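Local coordinates for protein annexin B22 (Schistosoma mansoni, PDB 4MDU) that binds acidic phospholipid membranes in a calcium-dependent manner, aggregates liposomes when calcium is present, and takes part in reproduction and host-parasite interaction, at residues B[264-269]-B[280-285]; B[130-134]-B[311-315]; B[110-115]-B[149-153]; B[30-36]-B[64-70]. All blocks are in the same frame, centred on the assembly; numbering follows the deposited sequence.

Contact 1 of 4, residues B[264-269]-B[280-285]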
loop_
_atom_site.group_PDB
_atom_site.type_symbol
_atom_site.label_atom_id
_atom_site.label_comp_id
_atom_site.label_asym_id
_atom_site.label_seq_id
_atom_site.Cartn_x
_atom_site.Cartn_y
_atom_site.Cartn_z
ATOM N N LEU B 264 5.289 -17.480 -12.768
ATOM C CA LEU B 264 4.362 -17.630 -11.658
ATOM C C LEU B 264 4.140 -16.259 -11.023
ATOM O O LEU B 264 3.029 -15.926 -10.607
ATOM C CB LEU B 264 4.904 -18.624 -10.633
ATOM C CG LEU B 264 4.083 -18.731 -9.347
ATOM C CD1 LEU B 264 2.609 -19.000 -9.650
ATOM C CD2 LEU B 264 4.679 -19.812 -8.450
ATOM N N LEU B 265 5.200 -15.459 -10.975
ATOM C CA LEU B 265 5.091 -14.079 -10.489
ATOM C C LEU B 265 4.078 -13.293 -11.317
ATOM O O LEU B 265 3.166 -12.667 -10.767
ATOM C CB LEU B 265 6.456 -13.369 -10.519
ATOM C CG LEU B 265 6.454 -11.941 -9.951
ATOM C CD1 LEU B 265 6.078 -11.941 -8.464
ATOM C CD2 LEU B 265 7.790 -11.235 -10.167
ATOM N N GLU B 266 4.237 -13.328 -12.641
ATOM C CA GLU B 266 3.336 -12.608 -13.529
ATOM C C GLU B 266 1.919 -13.030 -13.254
ATOM O O GLU B 266 1.008 -12.211 -13.200
ATOM C CB GLU B 266 3.663 -12.907 -14.993
ATOM C CG GLU B 266 4.799 -12.081 -15.554
ATOM C CD GLU B 266 5.236 -12.552 -16.935
ATOM O OE1 GLU B 266 4.892 -13.692 -17.325
ATOM O OE2 GLU B 266 5.928 -11.777 -17.627
ATOM N N HIS B 267 1.742 -14.334 -13.109
ATOM C CA HIS B 267 0.430 -14.906 -12.873
ATOM C C HIS B 267 -0.167 -14.280 -11.627
ATOM O O HIS B 267 -1.268 -13.724 -11.658
ATOM C CB HIS B 267 0.539 -16.427 -12.726
ATOM C CG HIS B 267 -0.774 -17.110 -12.516
ATOM N ND1 HIS B 267 -1.834 -16.960 -13.382
ATOM C CD2 HIS B 267 -1.199 -17.945 -11.540
ATOM C CE1 HIS B 267 -2.856 -17.677 -12.953
ATOM N NE2 HIS B 267 -2.495 -18.288 -11.838
ATOM N N ILE B 268 0.571 -14.364 -10.529
ATOM C CA ILE B 268 0.100 -13.803 -9.267
ATOM C C ILE B 268 -0.214 -12.323 -9.418
ATOM O O ILE B 268 -1.250 -11.846 -8.964
ATOM C CB ILE B 268 1.121 -14.030 -8.145
ATOM C CG1 ILE B 268 1.045 -15.501 -7.692
ATOM C CG2 ILE B 268 0.882 -13.048 -6.998
ATOM C CD1 ILE B 268 2.033 -15.894 -6.642
ATOM N N GLU B 269 0.672 -11.604 -10.093
ATOM C CA GLU B 269 0.526 -10.160 -10.230
ATOM C C GLU B 269 -0.703 -9.740 -11.036
ATOM O O GLU B 269 -1.255 -8.660 -10.822
ATOM C CB GLU B 269 1.802 -9.554 -10.807
ATOM C CG GLU B 269 2.928 -9.517 -9.794
ATOM C CD GLU B 269 4.215 -8.969 -10.364
ATOM O OE1 GLU B 269 4.476 -9.183 -11.572
ATOM O OE2 GLU B 269 4.968 -8.330 -9.598
ATOM N N LEU B 280 1.553 -12.116 -1.276
ATOM C CA LEU B 280 1.942 -13.226 -2.158
ATOM C C LEU B 280 3.237 -12.913 -2.899
ATOM O O LEU B 280 4.129 -13.759 -2.995
ATOM C CB LEU B 280 0.838 -13.526 -3.173
ATOM C CG LEU B 280 -0.500 -14.021 -2.608
ATOM C CD1 LEU B 280 -1.525 -14.247 -3.711
ATOM C CD2 LEU B 280 -0.264 -15.294 -1.856
ATOM N N VAL B 281 3.350 -11.694 -3.423
ATOM C CA VAL B 281 4.553 -11.325 -4.167
ATOM C C VAL B 281 5.769 -11.333 -3.264
ATOM O O VAL B 281 6.831 -11.867 -3.635
ATOM C CB VAL B 281 4.425 -9.961 -4.858
ATOM C CG1 VAL B 281 5.805 -9.467 -5.279
ATOM C CG2 VAL B 281 3.476 -10.053 -6.062
ATOM N N ALA B 282 5.612 -10.760 -2.072
ATOM C CA ALA B 282 6.687 -10.804 -1.081
ATOM C C ALA B 282 7.142 -12.247 -0.819
ATOM O O ALA B 282 8.338 -12.551 -0.890
ATOM C CB ALA B 282 6.258 -10.145 0.222
ATOM N N VAL B 283 6.197 -13.128 -0.497
ATOM C CA VAL B 283 6.553 -14.507 -0.154
ATOM C C VAL B 283 7.255 -15.226 -1.314
ATOM O O VAL B 283 8.286 -15.878 -1.120
ATOM C CB VAL B 283 5.332 -15.315 0.304
ATOM C CG1 VAL B 283 5.690 -16.821 0.456
ATOM C CG2 VAL B 283 4.766 -14.744 1.615
ATOM N N LEU B 284 6.713 -15.088 -2.521
ATOM C CA LEU B 284 7.304 -15.727 -3.701
ATOM C C LEU B 284 8.715 -15.213 -3.936
ATOM O O LEU B 284 9.651 -15.997 -4.173
ATOM C CB LEU B 284 6.450 -15.480 -4.950
ATOM C CG LEU B 284 6.939 -16.150 -6.243
ATOM C CD1 LEU B 284 7.236 -17.632 -6.026
ATOM C CD2 LEU B 284 5.927 -15.933 -7.372
ATOM N N ARG B 285 8.865 -13.892 -3.843
ATOM C CA ARG B 285 10.147 -13.262 -4.124
ATOM C C ARG B 285 11.131 -13.549 -3.006
ATOM O O ARG B 285 12.338 -13.616 -3.239
ATOM C CB ARG B 285 9.977 -11.757 -4.367
ATOM C CG ARG B 285 9.199 -11.417 -5.646
ATOM C CD ARG B 285 9.235 -9.889 -5.965
ATOM N NE ARG B 285 10.583 -9.441 -6.323
ATOM C CZ ARG B 285 11.005 -8.177 -6.304
ATOM N NH1 ARG B 285 10.196 -7.182 -5.936
ATOM N NH2 ARG B 285 12.256 -7.913 -6.639
#

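Contact 2 of 4, residues B[130-134]-B[311-315]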
loop_
_atom_site.group_PDB
_atom_site.type_symbol
_atom_site.label_atom_id
_atom_site.label_comp_id
_atom_site.label_asym_id
_atom_site.label_seq_id
_atom_site.Cartn_x
_atom_site.Cartn_y
_atom_site.Cartn_z
ATOM N N VAL B 130 4.415 -3.511 7.439
ATOM C CA VAL B 130 5.253 -4.089 8.480
ATOM C C VAL B 130 4.853 -5.555 8.762
ATOM O O VAL B 130 5.709 -6.408 8.991
ATOM C CB VAL B 130 5.222 -3.215 9.764
ATOM C CG1 VAL B 130 5.873 -3.936 10.942
ATOM C CG2 VAL B 130 5.930 -1.881 9.512
ATOM N N LEU B 131 3.560 -5.860 8.720
ATOM C CA LEU B 131 3.135 -7.255 8.936
ATOM C C LEU B 131 3.665 -8.141 7.805
ATOM O O LEU B 131 4.266 -9.187 8.048
ATOM C CB LEU B 131 1.610 -7.379 9.022
ATOM C CG LEU B 131 0.882 -6.519 10.035
ATOM C CD1 LEU B 131 -0.607 -6.978 10.196
ATOM C CD2 LEU B 131 1.635 -6.550 11.338
ATOM N N ILE B 132 3.479 -7.689 6.565
ATOM C CA ILE B 132 4.023 -8.408 5.418
ATOM C C ILE B 132 5.534 -8.592 5.513
ATOM O O ILE B 132 6.054 -9.699 5.346
ATOM C CB ILE B 132 3.704 -7.696 4.108
ATOM C CG1 ILE B 132 2.195 -7.625 3.906
ATOM C CG2 ILE B 132 4.365 -8.417 2.955
ATOM C CD1 ILE B 132 1.777 -7.031 2.588
ATOM N N GLU B 133 6.239 -7.502 5.792
ATOM C CA GLU B 133 7.700 -7.517 5.869
ATOM C C GLU B 133 8.235 -8.520 6.894
ATOM O O GLU B 133 9.181 -9.276 6.635
ATOM C CB GLU B 133 8.234 -6.104 6.200
ATOM C CG GLU B 133 9.756 -6.070 6.372
ATOM C CD GLU B 133 10.204 -5.205 7.542
ATOM O OE1 GLU B 133 9.794 -4.033 7.595
ATOM O OE2 GLU B 133 10.961 -5.701 8.406
ATOM N N ILE B 134 7.639 -8.504 8.075
ATOM C CA ILE B 134 8.069 -9.370 9.161
ATOM C C ILE B 134 7.616 -10.832 8.985
ATOM O O ILE B 134 8.444 -11.748 9.001
ATOM C CB ILE B 134 7.584 -8.815 10.521
ATOM C CG1 ILE B 134 8.343 -7.519 10.847
ATOM C CG2 ILE B 134 7.782 -9.856 11.618
ATOM C CD1 ILE B 134 8.005 -6.949 12.200
ATOM N N ALA B 311 11.828 0.359 10.119
ATOM C CA ALA B 311 12.058 -0.635 9.068
ATOM C C ALA B 311 13.524 -0.769 8.656
ATOM O O ALA B 311 14.050 -1.884 8.556
ATOM C CB ALA B 311 11.159 -0.363 7.842
ATOM N N LEU B 312 14.183 0.367 8.440
ATOM C CA LEU B 312 15.570 0.359 7.992
ATOM C C LEU B 312 16.465 -0.381 8.954
ATOM O O LEU B 312 17.237 -1.262 8.550
ATOM C CB LEU B 312 16.101 1.787 7.801
ATOM C CG LEU B 312 17.585 1.865 7.437
ATOM C CD1 LEU B 312 17.899 1.118 6.144
ATOM C CD2 LEU B 312 18.022 3.340 7.310
ATOM N N MET B 313 16.383 -0.016 10.230
ATOM C CA MET B 313 17.218 -0.674 11.232
ATOM C C MET B 313 16.758 -2.131 11.495
ATOM O O MET B 313 17.593 -3.007 11.708
ATOM C CB MET B 313 17.340 0.172 12.528
ATOM C CG MET B 313 16.105 0.233 13.420
ATOM S SD MET B 313 16.356 1.160 14.969
ATOM C CE MET B 313 15.655 2.728 14.504
ATOM N N ARG B 314 15.448 -2.393 11.454
ATOM C CA ARG B 314 14.970 -3.775 11.625
ATOM C C ARG B 314 15.556 -4.678 10.541
ATOM O O ARG B 314 16.135 -5.728 10.829
ATOM C CB ARG B 314 13.447 -3.852 11.605
ATOM C CG ARG B 314 12.915 -5.310 11.681
ATOM C CD ARG B 314 11.397 -5.375 11.900
ATOM N NE ARG B 314 10.659 -4.642 10.880
ATOM C CZ ARG B 314 10.031 -3.487 11.087
ATOM N NH1 ARG B 314 10.010 -2.936 12.297
ATOM N NH2 ARG B 314 9.409 -2.886 10.084
ATOM N N LEU B 315 15.456 -4.237 9.293
ATOM C CA LEU B 315 15.959 -5.019 8.173
ATOM C C LEU B 315 17.459 -5.268 8.262
ATOM O O LEU B 315 17.914 -6.409 8.120
ATOM C CB LEU B 315 15.578 -4.369 6.849
ATOM C CG LEU B 315 14.079 -4.510 6.576
ATOM C CD1 LEU B 315 13.676 -3.644 5.421
ATOM C CD2 LEU B 315 13.657 -6.004 6.348
#

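Contact 3 of 4, residues B[110-115]-B[149-153]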
loop_
_atom_site.group_PDB
_atom_site.type_symbol
_atom_site.label_atom_id
_atom_site.label_comp_id
_atom_site.label_asym_id
_atom_site.label_seq_id
_atom_site.Cartn_x
_atom_site.Cartn_y
_atom_site.Cartn_z
ATOM N N PRO B 110 13.334 -12.239 18.549
ATOM C CA PRO B 110 11.880 -12.426 18.599
ATOM C C PRO B 110 11.135 -11.348 19.386
ATOM O O PRO B 110 10.041 -10.969 18.977
ATOM C CB PRO B 110 11.711 -13.813 19.260
ATOM C CG PRO B 110 13.066 -14.172 19.808
ATOM C CD PRO B 110 14.066 -13.455 18.952
ATOM N N TYR B 111 11.691 -10.856 20.487
ATOM C CA TYR B 111 11.007 -9.785 21.229
ATOM C C TYR B 111 11.000 -8.499 20.396
ATOM O O TYR B 111 9.998 -7.761 20.290
ATOM C CB TYR B 111 11.713 -9.534 22.558
ATOM C CG TYR B 111 10.947 -8.617 23.483
ATOM C CD1 TYR B 111 11.185 -7.248 23.503
ATOM C CD2 TYR B 111 9.982 -9.122 24.342
ATOM C CE1 TYR B 111 10.482 -6.411 24.355
ATOM C CE2 TYR B 111 9.272 -8.292 25.189
ATOM C CZ TYR B 111 9.527 -6.938 25.192
ATOM O OH TYR B 111 8.817 -6.129 26.049
ATOM N N MET B 112 12.138 -8.230 19.787
ATOM C CA MET B 112 12.235 -7.054 18.931
ATOM C C MET B 112 11.175 -7.100 17.831
ATOM O O MET B 112 10.483 -6.116 17.579
ATOM C CB MET B 112 13.643 -6.929 18.349
ATOM C CG MET B 112 13.863 -5.622 17.616
ATOM S SD MET B 112 13.704 -5.950 15.876
ATOM C CE MET B 112 15.391 -6.401 15.602
ATOM N N LEU B 113 11.012 -8.253 17.195
ATOM C CA LEU B 113 10.019 -8.338 16.136
ATOM C C LEU B 113 8.623 -8.200 16.728
ATOM O O LEU B 113 7.749 -7.534 16.152
ATOM C CB LEU B 113 10.178 -9.619 15.313
ATOM C CG LEU B 113 11.489 -9.663 14.530
ATOM C CD1 LEU B 113 11.603 -10.996 13.804
ATOM C CD2 LEU B 113 11.585 -8.488 13.557
ATOM N N ALA B 114 8.401 -8.801 17.888
ATOM C CA ALA B 114 7.058 -8.747 18.477
ATOM C C ALA B 114 6.672 -7.301 18.839
ATOM O O ALA B 114 5.553 -6.874 18.606
ATOM C CB ALA B 114 6.924 -9.700 19.691
ATOM N N LYS B 115 7.608 -6.541 19.386
ATOM C CA LYS B 115 7.314 -5.149 19.697
ATOM C C LYS B 115 6.895 -4.358 18.447
ATOM O O LYS B 115 5.901 -3.635 18.466
ATOM C CB LYS B 115 8.497 -4.489 20.398
ATOM C CG LYS B 115 8.172 -3.961 21.798
ATOM C CD LYS B 115 9.358 -3.207 22.397
ATOM C CE LYS B 115 9.054 -2.671 23.785
ATOM N NZ LYS B 115 10.196 -1.889 24.348
ATOM N N ALA B 149 6.843 -14.232 22.336
ATOM C CA ALA B 149 7.424 -12.983 22.781
ATOM C C ALA B 149 6.338 -11.907 22.796
ATOM O O ALA B 149 6.315 -11.045 23.673
ATOM C CB ALA B 149 8.570 -12.595 21.872
ATOM N N TYR B 150 5.429 -11.977 21.826
ATOM C CA TYR B 150 4.324 -11.029 21.754
ATOM C C TYR B 150 3.522 -11.036 23.045
ATOM O O TYR B 150 3.242 -9.977 23.609
ATOM C CB TYR B 150 3.402 -11.351 20.585
ATOM C CG TYR B 150 2.461 -10.226 20.207
ATOM C CD1 TYR B 150 1.197 -10.119 20.787
ATOM C CD2 TYR B 150 2.834 -9.270 19.255
ATOM C CE1 TYR B 150 0.327 -9.095 20.435
ATOM C CE2 TYR B 150 1.975 -8.234 18.901
ATOM C CZ TYR B 150 0.729 -8.152 19.491
ATOM O OH TYR B 150 -0.119 -7.139 19.118
ATOM N N LYS B 151 3.144 -12.233 23.500
ATOM C CA LYS B 151 2.417 -12.364 24.764
ATOM C C LYS B 151 3.187 -11.684 25.899
ATOM O O LYS B 151 2.591 -11.098 26.798
ATOM C CB LYS B 151 2.083 -13.836 25.083
ATOM C CG LYS B 151 1.039 -14.436 24.131
ATOM C CD LYS B 151 0.669 -15.875 24.483
ATOM C CE LYS B 151 -0.106 -15.943 25.791
ATOM N NZ LYS B 151 -1.368 -15.144 25.748
ATOM N N GLN B 152 4.512 -11.739 25.831
ATOM C CA GLN B 152 5.355 -11.075 26.814
ATOM C C GLN B 152 5.398 -9.553 26.625
ATOM O O GLN B 152 5.649 -8.807 27.575
ATOM C CB GLN B 152 6.770 -11.658 26.792
ATOM C CG GLN B 152 7.671 -11.117 27.901
ATOM C CD GLN B 152 7.058 -11.294 29.283
ATOM O OE1 GLN B 152 6.246 -12.194 29.510
ATOM N NE2 GLN B 152 7.429 -10.422 30.205
ATOM N N VAL B 153 5.170 -9.087 25.400
ATOM C CA VAL B 153 5.097 -7.652 25.163
ATOM C C VAL B 153 3.790 -7.125 25.753
ATOM O O VAL B 153 3.753 -6.042 26.337
ATOM C CB VAL B 153 5.164 -7.305 23.663
ATOM C CG1 VAL B 153 4.673 -5.880 23.423
ATOM C CG2 VAL B 153 6.586 -7.492 23.121
#

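Contact 4 of 4, residues B[30-36]-B[64-70]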
loop_
_atom_site.group_PDB
_atom_site.type_symbol
_atom_site.label_atom_id
_atom_site.label_comp_id
_atom_site.label_asym_id
_atom_site.label_seq_id
_atom_site.Cartn_x
_atom_site.Cartn_y
_atom_site.Cartn_z
ATOM N N ILE B 30 27.344 -10.428 9.250
ATOM C CA ILE B 30 27.752 -10.832 10.599
ATOM C C ILE B 30 27.677 -12.345 10.799
ATOM O O ILE B 30 26.614 -12.950 10.663
ATOM C CB ILE B 30 26.973 -10.106 11.735
ATOM C CG1 ILE B 30 27.182 -8.580 11.660
ATOM C CG2 ILE B 30 27.427 -10.648 13.122
ATOM C CD1 ILE B 30 26.143 -7.733 12.519
ATOM N N LYS B 31 28.824 -12.940 11.117
ATOM C CA LYS B 31 28.936 -14.376 11.319
ATOM C C LYS B 31 29.349 -14.605 12.763
ATOM O O LYS B 31 30.066 -13.782 13.332
ATOM C CB LYS B 31 30.027 -14.956 10.408
ATOM C CG LYS B 31 29.665 -15.045 8.927
ATOM C CD LYS B 31 30.927 -15.125 8.056
ATOM C CE LYS B 31 31.181 -16.525 7.524
ATOM N NZ LYS B 31 30.245 -16.893 6.418
ATOM N N PRO B 32 28.928 -15.738 13.350
ATOM C CA PRO B 32 29.404 -16.094 14.688
ATOM C C PRO B 32 30.921 -16.010 14.753
ATOM O O PRO B 32 31.619 -16.500 13.862
ATOM C CB PRO B 32 28.935 -17.546 14.862
ATOM C CG PRO B 32 28.579 -18.016 13.474
ATOM C CD PRO B 32 28.086 -16.792 12.768
ATOM N N THR B 33 31.412 -15.368 15.807
ATOM C CA THR B 33 32.833 -15.151 16.019
ATOM C C THR B 33 33.434 -16.375 16.702
ATOM O O THR B 33 33.096 -16.686 17.842
ATOM C CB THR B 33 33.062 -13.901 16.903
ATOM O OG1 THR B 33 32.118 -12.875 16.551
ATOM C CG2 THR B 33 34.482 -13.368 16.743
ATOM N N THR B 34 34.318 -17.074 16.003
ATOM C CA THR B 34 34.865 -18.326 16.529
ATOM C C THR B 34 35.680 -18.115 17.826
ATOM O O THR B 34 35.751 -19.002 18.678
ATOM C CB THR B 34 35.598 -19.146 15.408
ATOM O OG1 THR B 34 36.846 -19.675 15.883
ATOM C CG2 THR B 34 35.827 -18.268 14.178
ATOM N N GLY B 35 36.246 -16.926 17.998
ATOM C CA GLY B 35 36.887 -16.589 19.259
ATOM C C GLY B 35 35.993 -15.883 20.276
ATOM O O GLY B 35 36.492 -15.197 21.177
ATOM N N PHE B 36 34.676 -16.063 20.153
ATOM C CA PHE B 36 33.704 -15.296 20.945
ATOM C C PHE B 36 33.811 -15.465 22.463
ATOM O O PHE B 36 33.642 -16.559 22.991
ATOM C CB PHE B 36 32.266 -15.592 20.499
ATOM C CG PHE B 36 31.222 -14.935 21.363
ATOM C CD1 PHE B 36 31.162 -13.554 21.469
ATOM C CD2 PHE B 36 30.302 -15.699 22.073
ATOM C CE1 PHE B 36 30.203 -12.946 22.267
ATOM C CE2 PHE B 36 29.343 -15.098 22.866
ATOM C CZ PHE B 36 29.293 -13.716 22.964
ATOM N N ALA B 64 27.167 -4.172 17.321
ATOM C CA ALA B 64 26.829 -4.206 15.894
ATOM C C ALA B 64 27.760 -5.118 15.072
ATOM O O ALA B 64 27.669 -5.169 13.835
ATOM C CB ALA B 64 26.812 -2.795 15.313
ATOM N N ARG B 65 28.666 -5.811 15.753
ATOM C CA ARG B 65 29.487 -6.844 15.109
ATOM C C ARG B 65 29.293 -8.255 15.695
ATOM O O ARG B 65 30.145 -9.119 15.523
ATOM C CB ARG B 65 30.966 -6.466 15.148
ATOM C CG ARG B 65 31.329 -5.196 14.341
ATOM C CD ARG B 65 30.808 -5.262 12.895
ATOM N NE ARG B 65 31.204 -6.494 12.225
ATOM C CZ ARG B 65 30.546 -7.042 11.207
ATOM N NH1 ARG B 65 29.455 -6.458 10.717
ATOM N NH2 ARG B 65 30.979 -8.181 10.673
ATOM N N ARG B 66 28.175 -8.487 16.373
ATOM C CA ARG B 66 27.862 -9.810 16.938
ATOM C C ARG B 66 26.476 -10.273 16.489
ATOM O O ARG B 66 25.605 -9.450 16.229
ATOM C CB ARG B 66 27.900 -9.764 18.472
ATOM C CG ARG B 66 29.213 -9.239 19.084
ATOM C CD ARG B 66 30.351 -10.282 19.061
ATOM N NE ARG B 66 31.520 -9.780 19.788
ATOM C CZ ARG B 66 32.498 -9.066 19.230
ATOM N NH1 ARG B 66 32.461 -8.804 17.924
ATOM N NH2 ARG B 66 33.515 -8.618 19.967
ATOM N N THR B 67 26.257 -11.586 16.410
ATOM C CA THR B 67 24.935 -12.082 16.072
ATOM C C THR B 67 24.032 -11.887 17.277
ATOM O O THR B 67 24.506 -11.617 18.391
ATOM C CB THR B 67 24.955 -13.573 15.786
ATOM O OG1 THR B 67 25.217 -14.265 17.010
ATOM C CG2 THR B 67 26.030 -13.919 14.777
ATOM N N ASN B 68 22.732 -12.018 17.049
ATOM C CA ASN B 68 21.750 -11.964 18.126
ATOM C C ASN B 68 22.091 -12.930 19.277
ATOM O O ASN B 68 22.093 -12.545 20.441
ATOM C CB ASN B 68 20.352 -12.255 17.584
ATOM C CG ASN B 68 19.308 -12.337 18.684
ATOM O OD1 ASN B 68 18.895 -11.319 19.229
ATOM N ND2 ASN B 68 18.864 -13.553 19.001
ATOM N N TYR B 69 22.396 -14.180 18.944
ATOM C CA TYR B 69 22.824 -15.130 19.958
ATOM C C TYR B 69 24.001 -14.607 20.804
ATOM O O TYR B 69 23.959 -14.630 22.039
ATOM C CB TYR B 69 23.150 -16.502 19.358
ATOM C CG TYR B 69 23.498 -17.510 20.437
ATOM C CD1 TYR B 69 22.505 -18.250 21.075
ATOM C CD2 TYR B 69 24.809 -17.684 20.849
ATOM C CE1 TYR B 69 22.815 -19.148 22.074
ATOM C CE2 TYR B 69 25.130 -18.577 21.854
ATOM C CZ TYR B 69 24.134 -19.307 22.458
ATOM O OH TYR B 69 24.464 -20.201 23.450
ATOM N N GLU B 70 25.048 -14.117 20.152
ATOM C CA GLU B 70 26.162 -13.568 20.913
ATOM C C GLU B 70 25.755 -12.353 21.763
ATOM O O GLU B 70 26.179 -12.222 22.916
ATOM C CB GLU B 70 27.328 -13.241 19.993
ATOM C CG GLU B 70 27.893 -14.471 19.301
ATOM C CD GLU B 70 28.777 -14.127 18.112
ATOM O OE1 GLU B 70 28.651 -13.014 17.558
ATOM O OE2 GLU B 70 29.598 -14.980 17.728
#

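Contact 1 of 4, residues B[264-269]-B[280-285]
Leu284 reaches out of helix 274-288 and sets its methyl CD2 against helix 264-271. Its CG lies opposite the backbone N across the CA-CB bond (chi1 -178°). This turns the branched end to the other helix, where CD2 rests 3.7 Å from the backbone N of Leu265. The same methyl is 3.9 Å from CG of Leu264 and 4.0 Å from CD1 of Ile268, so three residues receive one branch. The other branch, CD1, lies near CD2 of Leu264. Ile268 divides its two branches: CD1 goes to Leu284, while CG2 lies 3.9 Å from CB of Leu280. Segments 264-269 and 280-285 lie in the third annexin repeat, an all-helical unit; their local axes are antiparallel (170°) and 10.3 Å apart. That spacing is wide, and branched aliphatic chains fill it without any hydrogen bond across. On the partly exposed flank, CD1 of Leu265 meets both methyls of Val281, with CG2 at 4.0 Å. Glu269 adds only its aliphatic part here: its CG lies 3.8 Å from CG2 of Val281, and the two side chains cross at about a right angle. Arg285 lays its CG near CD1 of Leu265, but its guanidinium turns to salt bridges with Asp289 and Glu296. Helix 236-243 covers the buried side, where Ile241 touches both Ile268 and Leu280.

Contact 2 of 4, residues B[130-134]-B[311-315]
Glu133 and Arg314 both leave their helices with CG anti to the backbone N (chi1 177° and 176°), and their chains come from opposite directions. Glu133 then bends at chi2 and Arg314 at chi3, which brings the carboxylate to the NE side of the guanidinium. This buried salt bridge joins the second and fourth annexin repeats near the centre of the chain. The local axes of 130-134 and 311-315 run nearly parallel, 12.1 Å apart. The grip is side-on and two-pronged. Arg314 NE gives a 2.7 Å bond to Glu133 OE2, and Arg314 NH2 gives a 2.8 Å bond to Glu133 OE1. Both bonds are nearly straight. Each oxygen is met on its syn side and lies close to the guanidinium plane. The carboxylate and guanidinium planes are 21° apart, and each nitrogen stands somewhat out of the carboxylate plane. Two bonds to two oxygens fix the rotation of both groups. The burial would probably strengthen the attraction between the charges. Apolar groups close around the pair. Val130 CG1 and Ile134 CD1 lie over one face of the guanidinium, and Ile134 CG1 is 3.7 Å from Arg314 NE. Leu113 and Ser116 of helix 109-122 also touch Arg314, and Trp297 packs on Glu133. Ala311 CB lies 3.9 Å from Glu133 OE1, while Leu315 brings its methyl CD2 to 3.4 Å from Glu133 OE2.

Contact 3 of 4, residues B[110-115]-B[149-153]
Segments 110-115 and 149-153 are helical and cross at -60°, with local axes 8.4 Å apart, and Ala114 meets Tyr150 where their CA atoms are 4.8 Å apart. Both lie in the second annexin repeat, an all-helical unit. Small side chains allow the close crossing. Ala114 CB points into the other helix and lies 3.5 Å from Tyr150 N, closer to the backbone than to the side chain of Tyr150. From the opposite helix, Ala149 CB rests 3.6 Å from Pro110 O and also near Tyr111 CA. No hydrogen bond links the two segments. Larger groups meet beside the crossing. Tyr111 has its CG anti to the backbone N (chi1 -170°), which carries the ring over Val153. A CH-pi contact follows, with Val153 CG2 3.9 Å from the ring centroid and 27° off the normal. Gln152 CG comes instead at the edge of this ring. The phenol OH reaches on to a hydrogen bond with Asp156. Tyr150 extends the contact along helix 109-122, touching Leu117, Tyr118 and the calcium ligand Met121, while its OH bonds to Asp169. Val153 CG2 sits 3.4 Å from the Tyr111 ring plane, offset toward the rim, and 3.5 Å from CE2.

Contact 4 of 4, residues B[30-36]-B[64-70]
The irregular segment 30-36 runs past the loop and helix start at 64-70, with Ile30 beside Arg65 and Pro32 beside Thr67, and then closes a type I beta turn from Thr33 to Phe36. The motif on the other side is a capping box. Thr67 is the N-cap of helix 68-82: its OG1 accepts from Glu70 N, and its backbone N gives a 3.0 Å bond to Glu70 OE1. The same carboxylate holds the loop before helix 38-48. Thr33 N donates to the syn lone pair of Glu70 OE2 at 2.7 Å, with an angle of 161°. Thr33 OG1 adds a weak, long bond to that oxygen. The Glu70 chain is extended beyond CG, which carries the carboxylate out to Thr33. CB and CG of Glu70 lie over one face of the Phe36 ring. CG sits almost exactly over the centre, 3.7 Å from the centroid, in a CH-pi contact. CB lies nearer the CZ end. At the start of the segment Ile30 spreads its branches over the loop. CD1 approaches Ala64 O, and CG2 lies 3.5 Å from Arg66 C. Arg65 folds back at chi2 and chi3, while NH2 bonds to Thr29 O and NH1 to Val357 O. Arg66 salt-bridges to Asp41 through NE. Over one face of the Arg65 guanidinium lies Ile30 CG1, 3.2 Å from NH1.

Contact 2 lies nearest the chain centre, its own centre about 7 Å away, and two others touch it. Ile132 CG2 packs on Ala282 CB of contact 1 at 3.7 Å. Leu113 CD2 of contact 3 lies 3.5 Å from Arg314 CD. Contact 3 is within the second repeat and contact 1 within the third, while contact 2 ties the second to the fourth. Contact 4 holds the loop before helix 38-48 to the first repeat; its nearest atoms are about 5 Å from contact 3. In this apo form, side chains of calcium ligands lie near three contacts: Met121 about 3 Å from Tyr150, Asp128 about 7 Å from Val130, and Asp275 about 9 Å from Leu280. Asp128 and Asp275 bind the same calcium.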